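PDB 3TEE: flagella basal body P-ring formation protein flgA from Salmonella typhimurium, which takes part in assembly of the flagellar P-ring, perhaps by associating with FlgF on the rod or by acting as a modulator of the process. Local coordinates for residues G17-V22 with V70-N75; Y76-A81 with T95-R100; D102-R107 with G127-L132. All coordinates share one frame; numbering follows the deposited sequence.

Interaction 1. Residues G17-V22 with V70-N75; sequences GFSDEV and VQATGN
Ser19 and Asp20 converge on one carbonyl oxygen, Thr73 O, which accepts two hydrogen bonds. Ser19 OG donates at 2.6 Å from above the carbonyl plane, 40° out of it, whereas Asp20 N comes in almost in line with the C=O at a longer 3.3 Å from Thr73 O. With OG anti to its own backbone N (chi1 -179°), the Ser19 hydroxyl reaches the neighbouring strand and also accepts from Glu21 N, closing an ST turn. Thr73 N then donates to Glu21 O at 3.0 Å, and Val22 faces Ala72 in an antiparallel non-hydrogen-bonded pair. On the side of the sheet carrying Val22 and Ala72, Val22 CG1 touches Val70 CG1 at 3.8 Å; Phe11 of helix 2-14 packs on both valines.

Two waters bridge the Phe18-Asn75 end, one between Phe18 O and Asn75 O and one between Phe18 O and Asn75 N; a third, beside the Glu21-Thr73 pair, joins Glu21 O to Thr73 OG1. Farther out, the carboxylates of Asp20 and Glu21 both form salt bridges with Arg98 of strand 94-100, on the other flank of strand 62-79. Asp20 OD1 stands 3.2 Å from Thr73 O, acceptor against acceptor, an approach that the positive charge of Arg98 would be expected to make less costly. The chemistry thus implies that a hydroxyl and backbone N-H groups hold Ser19-Glu21 to strand 62-79, with charge pairing to Arg98 reaching across it.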
ATOM      1  N   GLY A  17      -6.646   9.760  13.797  1.00 33.34           N
ATOM      2  CA  GLY A  17      -6.950   8.600  12.961  1.00 35.31           C
ATOM      3  C   GLY A  17      -5.875   7.520  12.964  1.00 41.28           C
ATOM      4  O   GLY A  17      -6.192   6.380  12.633  1.00 42.32           O
ATOM      5  N   PHE A  18      -4.593   7.838  13.339  1.00 37.07           N
ATOM      6  CA  PHE A  18      -3.494   6.847  13.451  1.00 36.04           C
ATOM      7  C   PHE A  18      -3.245   6.466  14.929  1.00 37.18           C
ATOM      8  O   PHE A  18      -2.964   5.300  15.250  1.00 33.54           O
ATOM      9  CB  PHE A  18      -2.161   7.384  12.887  1.00 38.69           C
ATOM     10  CG  PHE A  18      -2.015   7.570  11.390  1.00 42.99           C
ATOM     11  CD1 PHE A  18      -1.706   6.496  10.565  1.00 46.94           C
ATOM     12  CD2 PHE A  18      -2.099   8.838  10.817  1.00 47.19           C
ATOM     13  CE1 PHE A  18      -1.516   6.682   9.186  1.00 48.88           C
ATOM     14  CE2 PHE A  18      -1.912   9.024   9.442  1.00 50.29           C
ATOM     15  CZ  PHE A  18      -1.616   7.946   8.635  1.00 48.72           C
ATOM     16  N   SER A  19      -3.284   7.472  15.828  1.00 31.26           N
ATOM     17  CA  SER A  19      -2.941   7.294  17.237  1.00 29.70           C
ATOM     18  C   SER A  19      -3.889   8.026  18.192  1.00 33.80           C
ATOM     19  O   SER A  19      -4.349   9.119  17.890  1.00 32.06           O
ATOM     20  CB  SER A  19      -1.500   7.785  17.466  1.00 29.45           C
ATOM     21  OG  SER A  19      -1.088   7.613  18.813  1.00 31.10           O
ATOM     22  N   ASP A  20      -4.126   7.441  19.372  1.00 31.87           N
ATOM     23  CA  ASP A  20      -4.958   8.036  20.430  1.00 32.35           C
ATOM     24  C   ASP A  20      -4.084   8.351  21.655  1.00 33.66           C
ATOM     25  O   ASP A  20      -4.607   8.713  22.703  1.00 31.66           O
ATOM     26  CB  ASP A  20      -6.099   7.057  20.814  1.00 34.85           C
ATOM     27  CG  ASP A  20      -5.646   5.664  21.248  1.00 49.89           C
ATOM     28  OD1 ASP A  20      -4.433   5.383  21.195  1.00 48.35           O
ATOM     29  OD2 ASP A  20      -6.514   4.840  21.584  1.00 63.38           O
ATOM     30  N   GLU A  21      -2.748   8.213  21.523  1.00 30.94           N
ATOM     31  CA  GLU A  21      -1.802   8.477  22.618  1.00 29.04           C
ATOM     32  C   GLU A  21      -0.439   8.878  22.043  1.00 32.21           C
ATOM     33  O   GLU A  21       0.330   8.032  21.600  1.00 30.39           O
ATOM     34  CB  GLU A  21      -1.694   7.230  23.496  1.00 29.74           C
ATOM     35  CG  GLU A  21      -0.989   7.486  24.805  1.00 34.64           C
ATOM     36  CD  GLU A  21      -0.934   6.261  25.698  1.00 44.09           C
ATOM     37  OE1 GLU A  21      -1.695   5.291  25.469  1.00 34.58           O
ATOM     38  OE2 GLU A  21      -0.124   6.286  26.642  1.00 39.71           O
ATOM     39  N   VAL A  22      -0.166  10.179  22.027  1.00 28.37           N
ATOM     40  CA  VAL A  22       1.027  10.749  21.406  1.00 27.35           C
ATOM     41  C   VAL A  22       1.831  11.499  22.456  1.00 30.29           C
ATOM     42  O   VAL A  22       1.341  12.477  23.041  1.00 29.76           O
ATOM     43  CB  VAL A  22       0.659  11.667  20.201  1.00 29.41           C
ATOM     44  CG1 VAL A  22       1.920  12.301  19.587  1.00 29.25           C
ATOM     45  CG2 VAL A  22      -0.150  10.912  19.152  1.00 28.67           C
ATOM     46  N   VAL A  70       8.843  11.014  19.026  1.00 28.95           N
ATOM     47  CA  VAL A  70       7.382  10.955  19.108  1.00 28.45           C
ATOM     48  C   VAL A  70       6.950   9.506  19.343  1.00 30.78           C
ATOM     49  O   VAL A  70       7.096   8.658  18.472  1.00 31.67           O
ATOM     50  CB  VAL A  70       6.713  11.559  17.850  1.00 30.70           C
ATOM     51  CG1 VAL A  70       5.184  11.483  17.928  1.00 28.87           C
ATOM     52  CG2 VAL A  70       7.190  12.991  17.594  1.00 30.48           C
ATOM     53  N   GLN A  71       6.415   9.241  20.518  1.00 29.36           N
ATOM     54  CA  GLN A  71       5.856   7.914  20.829  1.00 28.92           C
ATOM     55  C   GLN A  71       4.392   7.958  20.409  1.00 32.90           C
ATOM     56  O   GLN A  71       3.657   8.838  20.862  1.00 31.31           O
ATOM     57  CB  GLN A  71       5.961   7.618  22.331  1.00 30.13           C
ATOM     58  CG  GLN A  71       7.390   7.598  22.870  1.00 36.43           C
ATOM     59  CD  GLN A  71       7.464   7.197  24.327  1.00 52.32           C
ATOM     60  OE1 GLN A  71       6.475   7.209  25.068  1.00 38.65           O
ATOM     61  NE2 GLN A  71       8.640   6.774  24.760  1.00 56.31           N
ATOM     62  N   ALA A  72       3.974   7.067  19.497  1.00 29.27           N
ATOM     63  CA  ALA A  72       2.579   7.059  19.044  1.00 29.37           C
ATOM     64  C   ALA A  72       2.034   5.662  19.209  1.00 32.75           C
ATOM     65  O   ALA A  72       2.653   4.710  18.724  1.00 32.07           O
ATOM     66  CB  ALA A  72       2.472   7.518  17.586  1.00 30.38           C
ATOM     67  N   THR A  73       0.951   5.520  19.993  1.00 28.15           N
ATOM     68  CA  THR A  73       0.302   4.215  20.244  1.00 27.71           C
ATOM     69  C   THR A  73      -1.015   4.198  19.471  1.00 32.95           C
ATOM     70  O   THR A  73      -1.743   5.188  19.464  1.00 30.13           O
ATOM     71  CB  THR A  73       0.130   3.925  21.758  1.00 31.99           C
ATOM     72  OG1 THR A  73       1.406   3.962  22.385  1.00 30.65           O
ATOM     73  CG2 THR A  73      -0.480   2.541  22.043  1.00 29.27           C
ATOM     74  N   GLY A  74      -1.265   3.088  18.780  1.00 29.48           N
ATOM     75  CA  GLY A  74      -2.458   2.921  17.975  1.00 29.90           C
ATOM     76  C   GLY A  74      -2.525   1.523  17.394  1.00 34.36           C
ATOM     77  O   GLY A  74      -1.719   0.647  17.736  1.00 31.40           O
ATOM     78  N   ASN A  75      -3.512   1.314  16.510  1.00 32.91           N
ATOM     79  CA  ASN A  75      -3.754   0.016  15.911  1.00 32.03           C
ATOM     80  C   ASN A  75      -2.897  -0.253  14.671  1.00 33.08           C
ATOM     81  O   ASN A  75      -2.515   0.654  13.918  1.00 30.21           O
ATOM     82  CB  ASN A  75      -5.268  -0.187  15.627  1.00 33.99           C
ATOM     83  CG  ASN A  75      -6.112  -0.412  16.877  1.00 46.49           C
ATOM     84  OD1 ASN A  75      -5.658  -0.949  17.888  1.00 41.81           O
ATOM     85  ND2 ASN A  75      -7.383  -0.054  16.828  1.00 41.64           N
TER
HETATM   86  O   HOH W   1      -2.937   3.270  13.397  1.00 34.24           O
HETATM   87  O   HOH W   2      -5.439   3.459  16.199  1.00 47.67           O
HETATM   88  O   HOH W   3       2.403   6.466  22.750  1.00 29.49           O

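Interaction 2. Residues Y76-A81 with T95-R100; sequences YVAVAA and TLKRGR
Tyr76 OH, beside the Lys97 side chain, is held by two waters, at 2.6 Å and 2.8 Å from the hydroxyl oxygen, both lying in the plane of the ring. The second water also donates to Arg98 O and so ties the phenol to the strand that passes over it; the first has only a weak, long bond from Lys97 NZ. Direct contact comes from the Lys97 side chain, which runs beside the tyrosine in the same direction. Lys97 CB sits over one ring face, 4.2 Å from the Tyr76 centroid, a CH-pi contact, and Lys97 CD lies 3.5 Å from Tyr76 OH. A chi1 of 65° places the Tyr76 ring between its backbone N and carbonyl carbon, under the opposing strand, where Gly99 N meets the ring edge.

The backbones are joined as an antiparallel pair. Tyr76 and Lys97 exchange two hydrogen bonds, as do Ala78 and Thr95, the straightest being Ala78 N to Thr95 O (2.8 Å, 174° at the hydrogen). Between them, Val77 and Leu96 form the non-hydrogen-bonded pair, with Val77 CG2 meeting Leu96 CD2 at 4.0 Å on the other side of the sheet from Tyr76. Past the last pair, Ala80 CB packs against Thr95 CG2 at 3.5 Å.

The axes of 76-79 and 95-100 lie 114° apart, far from the 180° of a flat antiparallel pair, consistent with strong twist or bending. Strand 94-100 here flanks the far end of the long strand 62-79; Leu104 and Leu110 from loops pack on Tyr76, while Val77 and Val79 bond through their backbones to the loop containing 127-130.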
ATOM      1  N   TYR A  76      -2.538  -1.518  14.509  1.00 29.03           N
ATOM      2  CA  TYR A  76      -1.793  -1.987  13.346  1.00 28.70           C
ATOM      3  C   TYR A  76      -2.271  -3.418  13.086  1.00 30.67           C
ATOM      4  O   TYR A  76      -2.884  -4.037  13.957  1.00 29.54           O
ATOM      5  CB  TYR A  76      -0.271  -1.915  13.573  1.00 28.67           C
ATOM      6  CG  TYR A  76       0.250  -2.831  14.653  1.00 29.57           C
ATOM      7  CD1 TYR A  76       0.708  -4.113  14.346  1.00 30.21           C
ATOM      8  CD2 TYR A  76       0.296  -2.418  15.984  1.00 29.91           C
ATOM      9  CE1 TYR A  76       1.223  -4.949  15.331  1.00 29.30           C
ATOM     10  CE2 TYR A  76       0.763  -3.262  16.982  1.00 31.23           C
ATOM     11  CZ  TYR A  76       1.225  -4.528  16.648  1.00 34.60           C
ATOM     12  OH  TYR A  76       1.716  -5.350  17.610  1.00 33.65           O
ATOM     13  N   VAL A  77      -2.005  -3.914  11.898  1.00 27.12           N
ATOM     14  CA  VAL A  77      -2.443  -5.242  11.495  1.00 26.74           C
ATOM     15  C   VAL A  77      -1.361  -6.240  11.911  1.00 29.73           C
ATOM     16  O   VAL A  77      -0.195  -6.069  11.558  1.00 28.47           O
ATOM     17  CB  VAL A  77      -2.795  -5.290   9.971  1.00 30.04           C
ATOM     18  CG1 VAL A  77      -3.274  -6.690   9.552  1.00 29.50           C
ATOM     19  CG2 VAL A  77      -3.863  -4.235   9.623  1.00 30.00           C
ATOM     20  N   ALA A  78      -1.770  -7.296  12.645  1.00 26.81           N
ATOM     21  CA  ALA A  78      -0.909  -8.384  13.105  1.00 26.15           C
ATOM     22  C   ALA A  78      -1.524  -9.736  12.697  1.00 29.40           C
ATOM     23  O   ALA A  78      -2.738  -9.859  12.533  1.00 28.20           O
ATOM     24  CB  ALA A  78      -0.758  -8.328  14.634  1.00 26.29           C
ATOM     25  N   VAL A  79      -0.683 -10.751  12.576  1.00 27.18           N
ATOM     26  CA  VAL A  79      -1.100 -12.137  12.282  1.00 26.31           C
ATOM     27  C   VAL A  79      -1.804 -12.704  13.546  1.00 30.31           C
ATOM     28  O   VAL A  79      -1.304 -12.524  14.673  1.00 29.01           O
ATOM     29  CB  VAL A  79       0.129 -12.967  11.880  1.00 28.62           C
ATOM     30  CG1 VAL A  79      -0.256 -14.414  11.561  1.00 27.35           C
ATOM     31  CG2 VAL A  79       0.808 -12.332  10.653  1.00 28.10           C
ATOM     32  N   ALA A  80      -2.999 -13.281  13.363  1.00 28.68           N
ATOM     33  CA  ALA A  80      -3.798 -13.856  14.459  1.00 29.63           C
ATOM     34  C   ALA A  80      -3.773 -15.394  14.463  1.00 33.76           C
ATOM     35  O   ALA A  80      -4.159 -15.989  15.469  1.00 33.88           O
ATOM     36  CB  ALA A  80      -5.243 -13.378  14.368  1.00 30.48           C
ATOM     37  N   ALA A  81      -3.389 -16.021  13.341  1.00 31.45           N
ATOM     38  CA  ALA A  81      -3.303 -17.487  13.226  1.00 33.44           C
ATOM     39  C   ALA A  81      -2.195 -17.789  12.259  1.00 35.60           C
ATOM     40  O   ALA A  81      -1.933 -16.941  11.410  1.00 35.16           O
ATOM     41  CB  ALA A  81      -4.626 -18.066  12.696  1.00 35.14           C
ATOM     42  N   THR A  95      -5.542  -9.548  12.411  1.00 40.40           N
ATOM     43  CA  THR A  95      -6.374  -8.672  13.240  1.00 39.45           C
ATOM     44  C   THR A  95      -5.660  -7.371  13.587  1.00 38.51           C
ATOM     45  O   THR A  95      -4.465  -7.228  13.381  1.00 35.38           O
ATOM     46  CB  THR A  95      -6.724  -9.374  14.573  1.00 50.99           C
ATOM     47  OG1 THR A  95      -5.529  -9.620  15.322  1.00 48.10           O
ATOM     48  CG2 THR A  95      -7.457 -10.651  14.368  1.00 61.03           C
ATOM     49  N   LEU A  96      -6.381  -6.494  14.251  1.00 37.63           N
ATOM     50  CA  LEU A  96      -5.848  -5.224  14.732  1.00 37.00           C
ATOM     51  C   LEU A  96      -5.377  -5.426  16.145  1.00 40.91           C
ATOM     52  O   LEU A  96      -6.101  -5.969  16.974  1.00 42.62           O
ATOM     53  CB  LEU A  96      -6.935  -4.140  14.691  1.00 37.03           C
ATOM     54  CG  LEU A  96      -7.336  -3.560  13.345  1.00 42.48           C
ATOM     55  CD1 LEU A  96      -8.384  -2.497  13.565  1.00 44.00           C
ATOM     56  CD2 LEU A  96      -6.147  -2.869  12.622  1.00 41.06           C
ATOM     57  N   LYS A  97      -4.142  -5.004  16.409  1.00 34.34           N
ATOM     58  CA  LYS A  97      -3.481  -5.059  17.681  1.00 33.66           C
ATOM     59  C   LYS A  97      -3.103  -3.617  18.043  1.00 37.53           C
ATOM     60  O   LYS A  97      -2.814  -2.807  17.148  1.00 36.74           O
ATOM     61  CB  LYS A  97      -2.220  -5.914  17.507  1.00 38.21           C
ATOM     62  CG  LYS A  97      -1.673  -6.477  18.785  1.00 56.05           C
ATOM     63  CD  LYS A  97      -0.796  -7.689  18.507  1.00 61.85           C
ATOM     64  CE  LYS A  97      -0.207  -8.226  19.789  1.00 73.45           C
ATOM     65  NZ  LYS A  97       0.658  -9.409  19.545  1.00 86.10           N
ATOM     66  N   ARG A  98      -3.092  -3.298  19.336  1.00 34.23           N
ATOM     67  CA  ARG A  98      -2.717  -1.969  19.827  1.00 33.58           C
ATOM     68  C   ARG A  98      -1.249  -2.012  20.231  1.00 35.78           C
ATOM     69  O   ARG A  98      -0.828  -2.922  20.947  1.00 35.54           O
ATOM     70  CB  ARG A  98      -3.586  -1.568  21.045  1.00 35.68           C
ATOM     71  CG  ARG A  98      -3.219  -0.177  21.640  1.00 41.44           C
ATOM     72  CD  ARG A  98      -3.838   0.114  23.036  1.00 51.08           C
ATOM     73  NE  ARG A  98      -3.444   1.435  23.591  1.00 44.89           N
ATOM     74  CZ  ARG A  98      -3.787   2.585  23.028  1.00 43.20           C
ATOM     75  NH1 ARG A  98      -3.375   3.735  23.547  1.00 40.46           N
ATOM     76  NH2 ARG A  98      -4.501   2.596  21.911  1.00 34.31           N
ATOM     77  N   GLY A  99      -0.464  -1.048  19.757  1.00 30.34           N
ATOM     78  CA  GLY A  99       0.945  -1.032  20.120  1.00 29.64           C
ATOM     79  C   GLY A  99       1.621   0.267  19.745  1.00 33.58           C
ATOM     80  O   GLY A  99       1.006   1.152  19.132  1.00 31.62           O
ATOM     81  N   ARG A 100       2.909   0.348  20.068  1.00 29.36           N
ATOM     82  CA  ARG A 100       3.759   1.486  19.758  1.00 30.15           C
ATOM     83  C   ARG A 100       4.121   1.485  18.255  1.00 33.21           C
ATOM     84  O   ARG A 100       4.971   0.697  17.786  1.00 29.92           O
ATOM     85  CB  ARG A 100       4.991   1.462  20.678  1.00 30.90           C
ATOM     86  CG  ARG A 100       4.707   1.977  22.102  1.00 32.54           C
ATOM     87  CD  ARG A 100       4.740   3.520  22.196  1.00 33.61           C
ATOM     88  NE  ARG A 100       6.067   4.016  21.824  1.00 34.43           N
ATOM     89  CZ  ARG A 100       7.125   4.006  22.631  1.00 46.43           C
ATOM     90  NH1 ARG A 100       7.004   3.605  23.892  1.00 36.75           N
ATOM     91  NH2 ARG A 100       8.302   4.418  22.191  1.00 37.14           N
TER
HETATM   92  O   HOH W   4       2.784  -7.759  17.364  1.00 45.07           O
HETATM   93  O   HOH W   5       1.540  -4.963  20.333  1.00 67.46           O

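Interaction 3. Residues D102-R107 with G127-L132; sequences DQLPPR and GQPVQL
Leu104-Arg107 and Pro129-Leu132 run nearly in the same direction, 15° apart end to end, and are joined through the backbone by Leu132 N donating to Arg107 O at 2.9 Å. A second bond uses a side chain: Gln131 NE2 donates to Pro106 O at 2.8 Å, lying in the carbonyl plane on a lone pair, with the acceptor only 8° out of the Gln131 amide plane. Gln131 keeps an extended chain beyond CG, and its terminal amide also rests against Pro105, whose CB is 3.5 Å from Gln131 NE2. The amide is therefore held by one well-directed bond and by van der Waals contact with the Pro105 ring.

Pro105 continues the contact to Pro129. The two side chains cross at about a right angle, Pro105 CD meeting Pro129 CG at 3.8 Å, and Leu104 CD2 approaches Pro129 CG at 4.2 Å. At the other end Leu132 CB lies over one face of the Arg107 guanidinium, offset toward its rim and 3.6 Å from Arg107 NH2; the bend at chi3 (79°) turns the arginine's end across the leucine.

The contact thus pairs two irregular segments of the P-ring chaperone family region, one in the loop before strand 118-120 in the chain, the other in the loop after it. Val130 turns the other way, its side chain packing on strand 62-79 and its backbone bonding to Val109, on which Leu132 also packs.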
ATOM      1  N   ASP A 102       5.720   3.605  16.531  1.00 31.17           N
ATOM      2  CA  ASP A 102       7.107   4.034  16.342  1.00 31.17           C
ATOM      3  C   ASP A 102       8.086   2.883  16.599  1.00 35.14           C
ATOM      4  O   ASP A 102       9.272   3.029  16.321  1.00 34.79           O
ATOM      5  CB  ASP A 102       7.444   5.257  17.231  1.00 31.11           C
ATOM      6  CG  ASP A 102       7.189   4.999  18.699  1.00 33.91           C
ATOM      7  OD1 ASP A 102       5.988   4.799  19.075  1.00 32.02           O
ATOM      8  OD2 ASP A 102       8.177   4.989  19.485  1.00 32.19           O
ATOM      9  N   GLN A 103       7.603   1.746  17.130  1.00 32.48           N
ATOM     10  CA  GLN A 103       8.483   0.574  17.344  1.00 31.38           C
ATOM     11  C   GLN A 103       8.202  -0.544  16.347  1.00 35.27           C
ATOM     12  O   GLN A 103       8.837  -1.601  16.401  1.00 36.10           O
ATOM     13  CB  GLN A 103       8.420   0.073  18.790  1.00 32.30           C
ATOM     14  CG  GLN A 103       9.124   1.044  19.751  1.00 40.96           C
ATOM     15  CD  GLN A 103       8.931   0.710  21.195  1.00 54.20           C
ATOM     16  OE1 GLN A 103       7.955   0.070  21.594  1.00 49.24           O
ATOM     17  NE2 GLN A 103       9.868   1.154  22.016  1.00 53.25           N
ATOM     18  N   LEU A 104       7.283  -0.303  15.420  1.00 31.39           N
ATOM     19  CA  LEU A 104       6.903  -1.295  14.429  1.00 31.52           C
ATOM     20  C   LEU A 104       7.972  -1.487  13.349  1.00 38.42           C
ATOM     21  O   LEU A 104       8.657  -0.515  12.988  1.00 37.56           O
ATOM     22  CB  LEU A 104       5.590  -0.888  13.746  1.00 30.53           C
ATOM     23  CG  LEU A 104       4.305  -1.018  14.556  1.00 33.54           C
ATOM     24  CD1 LEU A 104       3.141  -0.483  13.735  1.00 32.37           C
ATOM     25  CD2 LEU A 104       4.047  -2.539  14.951  1.00 36.14           C
ATOM     26  N   PRO A 105       8.036  -2.694  12.730  1.00 34.68           N
ATOM     27  CA  PRO A 105       8.982  -2.893  11.599  1.00 35.26           C
ATOM     28  C   PRO A 105       8.580  -2.069  10.370  1.00 41.65           C
ATOM     29  O   PRO A 105       7.428  -1.621  10.312  1.00 38.77           O
ATOM     30  CB  PRO A 105       8.938  -4.410  11.339  1.00 37.22           C
ATOM     31  CG  PRO A 105       7.658  -4.875  11.917  1.00 41.58           C
ATOM     32  CD  PRO A 105       7.275  -3.922  13.036  1.00 36.54           C
ATOM     33  N   PRO A 106       9.491  -1.849   9.373  1.00 42.55           N
ATOM     34  CA  PRO A 106       9.138  -1.013   8.212  1.00 42.94           C
ATOM     35  C   PRO A 106       7.912  -1.434   7.431  1.00 45.98           C
ATOM     36  O   PRO A 106       7.695  -2.627   7.216  1.00 46.78           O
ATOM     37  CB  PRO A 106      10.390  -1.099   7.323  1.00 45.21           C
ATOM     38  CG  PRO A 106      11.487  -1.369   8.251  1.00 49.18           C
ATOM     39  CD  PRO A 106      10.900  -2.293   9.283  1.00 44.77           C
ATOM     40  N   ARG A 107       7.123  -0.441   6.996  1.00 41.04           N
ATOM     41  CA  ARG A 107       5.925  -0.627   6.179  1.00 41.54           C
ATOM     42  C   ARG A 107       4.897  -1.615   6.786  1.00 41.73           C
ATOM     43  O   ARG A 107       4.353  -2.462   6.074  1.00 40.93           O
ATOM     44  CB  ARG A 107       6.298  -1.012   4.731  1.00 45.95           C
ATOM     45  CG  ARG A 107       6.950   0.133   3.936  1.00 62.36           C
ATOM     46  CD  ARG A 107       7.500  -0.362   2.610  1.00 74.53           C
ATOM     47  NE  ARG A 107       6.451  -0.532   1.603  1.00 84.95           N
ATOM     48  CZ  ARG A 107       6.501  -1.412   0.608  1.00104.29           C
ATOM     49  NH1 ARG A 107       7.540  -2.230   0.486  1.00 90.70           N
ATOM     50  NH2 ARG A 107       5.503  -1.495  -0.262  1.00 96.89           N
ATOM     51  N   GLY A 127       1.093 -13.037  16.059  1.00 32.27           N
ATOM     52  CA  GLY A 127       1.747 -11.904  16.724  1.00 31.90           C
ATOM     53  C   GLY A 127       2.601 -11.067  15.777  1.00 34.99           C
ATOM     54  O   GLY A 127       2.934  -9.923  16.071  1.00 35.69           O
ATOM     55  N   GLN A 128       2.993 -11.621  14.655  1.00 30.33           N
ATOM     56  CA  GLN A 128       3.826 -10.898  13.687  1.00 31.03           C
ATOM     57  C   GLN A 128       3.094  -9.660  13.101  1.00 31.43           C
ATOM     58  O   GLN A 128       2.020  -9.823  12.543  1.00 28.88           O
ATOM     59  CB  GLN A 128       4.167 -11.860  12.536  1.00 32.94           C
ATOM     60  CG  GLN A 128       5.393 -11.515  11.728  1.00 54.23           C
ATOM     61  CD  GLN A 128       6.162 -12.728  11.239  1.00 59.26           C
ATOM     62  OE1 GLN A 128       5.691 -13.895  11.229  1.00 43.40           O
ATOM     63  NE2 GLN A 128       7.370 -12.462  10.790  1.00 50.61           N
ATOM     64  N   PRO A 129       3.683  -8.444  13.114  1.00 30.45           N
ATOM     65  CA  PRO A 129       3.051  -7.325  12.391  1.00 30.68           C
ATOM     66  C   PRO A 129       3.065  -7.638  10.891  1.00 32.77           C
ATOM     67  O   PRO A 129       4.042  -8.222  10.367  1.00 31.71           O
ATOM     68  CB  PRO A 129       3.975  -6.132  12.702  1.00 32.22           C
ATOM     69  CG  PRO A 129       4.729  -6.532  13.934  1.00 35.90           C
ATOM     70  CD  PRO A 129       4.945  -8.015  13.755  1.00 32.41           C
ATOM     71  N   VAL A 130       1.965  -7.321  10.210  1.00 28.97           N
ATOM     72  CA  VAL A 130       1.841  -7.580   8.778  1.00 29.66           C
ATOM     73  C   VAL A 130       2.517  -6.430   8.026  1.00 36.27           C
ATOM     74  O   VAL A 130       2.053  -5.282   8.098  1.00 35.42           O
ATOM     75  CB  VAL A 130       0.370  -7.798   8.337  1.00 33.25           C
ATOM     76  CG1 VAL A 130       0.253  -7.900   6.810  1.00 34.11           C
ATOM     77  CG2 VAL A 130      -0.228  -9.040   9.013  1.00 32.73           C
ATOM     78  N   GLN A 131       3.619  -6.734   7.341  1.00 34.62           N
ATOM     79  CA  GLN A 131       4.339  -5.735   6.533  1.00 35.69           C
ATOM     80  C   GLN A 131       3.984  -5.884   5.068  1.00 41.34           C
ATOM     81  O   GLN A 131       3.706  -6.993   4.616  1.00 40.37           O
ATOM     82  CB  GLN A 131       5.848  -5.845   6.723  1.00 37.13           C
ATOM     83  CG  GLN A 131       6.312  -5.538   8.146  1.00 39.87           C
ATOM     84  CD  GLN A 131       7.748  -5.973   8.296  1.00 50.33           C
ATOM     85  OE1 GLN A 131       8.033  -7.076   8.768  1.00 44.05           O
ATOM     86  NE2 GLN A 131       8.684  -5.127   7.879  1.00 37.88           N
ATOM     87  N   LEU A 132       3.965  -4.765   4.323  1.00 41.98           N
ATOM     88  CA  LEU A 132       3.679  -4.755   2.871  1.00 43.47           C
ATOM     89  C   LEU A 132       4.632  -5.668   2.069  1.00 48.23           C
ATOM     90  O   LEU A 132       4.203  -6.303   1.109  1.00 48.69           O
ATOM     91  CB  LEU A 132       3.678  -3.319   2.314  1.00 43.91           C
ATOM     92  CG  LEU A 132       2.520  -2.409   2.754  1.00 48.48           C
ATOM     93  CD1 LEU A 132       2.754  -0.987   2.290  1.00 54.54           C
ATOM     94  CD2 LEU A 132       1.182  -2.894   2.196  1.00 48.16           C
TER

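Overall arrangement
Strand 62-79 connects the three contacts. Interactions 1 and 2 use successive parts of it, their centres 14 Å apart, and interaction 3 lies 9 Å from the centre of interaction 2 and 15 Å from that of interaction 1. Gly74 O to Gly99 N (2.9 Å), a probable hydrogen bond, carries the pairing of strands 62-79 and 94-100 from interaction 2 to interaction 1. Val77 O to Val130 N and Val79 O to Gly127 N, both 2.8 Å, attach interaction 3 to strand 62-79. Asp102 OD1, 3.1 Å from Ala72 N, links interactions 3 and 1. Glycerol, probably from crystallisation, hydrogen-bonds to Pro105 O and Asp102 OD2 and comes about 5 Å from the Gln71 side chain.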